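Local coordinates for protein precorrin-2 dehydrogenase (Bacillus megaterium, PDB 3DFZ) that catalyses the NAD-dependent dehydrogenation of precorrin-2 to sirohydrochlorin, a precursor of both siroheme and, by the anaerobic route, adenosylcobalamin, at residues 57-62 with 75-80. Residues are numbered along the deposited sequence; the frame is centred on the assembly and turned at random.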
loop_
_atom_site.group_PDB
_atom_site.type_symbol
_atom_site.label_atom_id
_atom_site.label_comp_id
_atom_site.label_asym_id
_atom_site.label_seq_id
_atom_site.Cartn_x
_atom_site.Cartn_y
_atom_site.Cartn_z
ATOM N N ILE B 57 -12.048 8.124 14.815
ATOM C CA ILE B 57 -11.898 9.262 13.894
ATOM C C ILE B 57 -12.347 10.594 14.506
ATOM O O ILE B 57 -13.465 10.708 15.026
ATOM C CB ILE B 57 -12.688 9.045 12.563
ATOM C CG1 ILE B 57 -12.411 7.654 11.968
ATOM C CG2 ILE B 57 -12.354 10.155 11.569
ATOM C CD1 ILE B 57 -13.304 7.291 10.807
ATOM N N THR B 58 -11.468 11.585 14.469
ATOM C CA THR B 58 -11.833 12.959 14.811
ATOM C C THR B 58 -11.622 13.838 13.596
ATOM O O THR B 58 -10.555 13.816 13.020
ATOM C CB THR B 58 -11.031 13.504 16.001
ATOM O OG1 THR B 58 -11.173 12.617 17.122
ATOM C CG2 THR B 58 -11.529 14.911 16.397
ATOM N N VAL B 59 -12.659 14.582 13.201
ATOM C CA VAL B 59 -12.624 15.456 12.034
ATOM C C VAL B 59 -12.608 16.907 12.524
ATOM O O VAL B 59 -13.497 17.320 13.281
ATOM C CB VAL B 59 -13.870 15.238 11.120
ATOM C CG1 VAL B 59 -13.802 16.125 9.876
ATOM C CG2 VAL B 59 -14.036 13.781 10.730
ATOM N N VAL B 60 -11.586 17.666 12.119
ATOM C CA VAL B 60 -11.406 19.056 12.565
ATOM C C VAL B 60 -11.459 19.986 11.365
ATOM O O VAL B 60 -10.548 19.972 10.510
ATOM C CB VAL B 60 -10.088 19.289 13.376
ATOM C CG1 VAL B 60 -10.081 20.682 14.011
ATOM C CG2 VAL B 60 -9.978 18.293 14.470
ATOM N N ALA B 61 -12.555 20.743 11.290
ATOM C CA ALA B 61 -12.759 21.824 10.313
ATOM C C ALA B 61 -13.899 22.743 10.824
ATOM O O ALA B 61 -14.836 22.254 11.462
ATOM C CB ALA B 61 -13.098 21.259 8.959
ATOM N N PRO B 62 -13.821 24.076 10.552
ATOM C CA PRO B 62 -14.878 24.994 11.040
ATOM C C PRO B 62 -16.253 24.596 10.531
ATOM O O PRO B 62 -17.246 24.789 11.233
ATOM C CB PRO B 62 -14.460 26.365 10.491
ATOM C CG PRO B 62 -13.458 26.083 9.421
ATOM C CD PRO B 62 -12.776 24.801 9.803
ATOM N N GLY B 75 -22.722 8.136 14.813
ATOM C CA GLY B 75 -21.741 7.801 15.860
ATOM C C GLY B 75 -20.634 6.915 15.324
ATOM O O GLY B 75 -20.381 5.827 15.852
ATOM N N GLN B 76 -19.986 7.381 14.259
ATOM C CA GLN B 76 -18.878 6.648 13.621
ATOM C C GLN B 76 -17.608 7.468 13.701
ATOM O O GLN B 76 -16.514 6.959 13.533
ATOM C CB GLN B 76 -19.217 6.354 12.168
ATOM C CG GLN B 76 -20.362 5.372 12.029
ATOM C CD GLN B 76 -20.914 5.334 10.637
ATOM O OE1 GLN B 76 -21.565 6.279 10.184
ATOM N NE2 GLN B 76 -20.660 4.245 9.942
ATOM N N LEU B 77 -17.778 8.761 13.939
ATOM C CA LEU B 77 -16.654 9.661 14.104
ATOM C C LEU B 77 -17.051 10.792 15.038
ATOM O O LEU B 77 -18.233 10.939 15.341
ATOM C CB LEU B 77 -16.165 10.191 12.751
ATOM C CG LEU B 77 -17.138 10.795 11.746
ATOM C CD1 LEU B 77 -17.571 12.234 12.164
ATOM C CD2 LEU B 77 -16.483 10.746 10.340
ATOM N N ARG B 78 -16.052 11.545 15.506
ATOM C CA ARG B 78 -16.254 12.808 16.216
ATOM C C ARG B 78 -15.827 14.042 15.383
ATOM O O ARG B 78 -14.812 14.020 14.677
ATOM C CB ARG B 78 -15.516 12.789 17.573
ATOM C CG ARG B 78 -15.346 14.169 18.204
ATOM C CD ARG B 78 -14.950 14.119 19.667
ATOM N NE ARG B 78 -13.532 13.871 19.878
ATOM C CZ ARG B 78 -12.592 14.813 19.908
ATOM N NH1 ARG B 78 -12.914 16.086 19.710
ATOM N NH2 ARG B 78 -11.320 14.477 20.127
ATOM N N VAL B 79 -16.608 15.112 15.486
ATOM C CA VAL B 79 -16.320 16.373 14.813
ATOM C C VAL B 79 -15.904 17.471 15.830
ATOM O O VAL B 79 -16.483 17.589 16.920
ATOM C CB VAL B 79 -17.541 16.861 13.960
ATOM C CG1 VAL B 79 -17.209 18.144 13.206
ATOM C CG2 VAL B 79 -17.971 15.799 12.965
ATOM N N LYS B 80 -14.872 18.227 15.459
ATOM C CA LYS B 80 -14.374 19.390 16.196
ATOM C C LYS B 80 -14.600 20.576 15.249
ATOM O O LYS B 80 -13.922 20.697 14.226
ATOM C CB LYS B 80 -12.894 19.167 16.524
ATOM C CG LYS B 80 -12.217 20.105 17.513
ATOM C CD LYS B 80 -11.482 19.215 18.555
ATOM C CE LYS B 80 -10.319 19.890 19.317
ATOM N NZ LYS B 80 -10.706 20.981 20.279
HETATM O O HOH W 1 -14.444 6.819 15.034
#
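Gln76 and Ile57 meet through a water, which accepts from Ile57 N and donates to Gln76 O and so joins the two backbones, just after the chain has left helix 66-73 by a Schellman motif at Gly75. Leu77 then turns to the helix-covered face: its CB lies 3.7 Å from Ile57 CB, and its CD2 meets Val59 CG2 at 3.9 Å. With Ile47 of helix 41-50 and Trp71 of helix 66-73 also against Leu77, a branched apolar residue suits the place. Arg78 N gives a nearly straight bond to Ile57 O (2.8 Å, 177°), and Arg78 O accepts from Val59 N. On the other face the Arg78 chain, bent at chi3 (80°), runs beside Thr58 and sets its guanidinium flat against the methyl: Thr58 CG2 stands 3.6 Å above the centre of the plane. The small threonine methyl thus packs over one face of a charged group that can remain at the surface. Val79 returns to the face of Val59, and both touch Val64. Lys80 N bonds Val59 O at 2.7 Å, while Lys80 O receives a longer, more bent bond from Ala61 N (3.2 Å), next to Pro62, which probably binds NAD(+). Aliphatic Lys80 CB packs 3.7 Å from Val60 CG2, and the amine leads away toward a weak ion pair with Asp88. This parallel pairing closes a right-handed beta-alpha-beta crossover at one edge of the Rossmann-type sheet. Backbone bonds hold the two strands together, while apolar packing suits the helix-covered face and the long aliphatic parts of Arg78 and Lys80 suit the more exposed one.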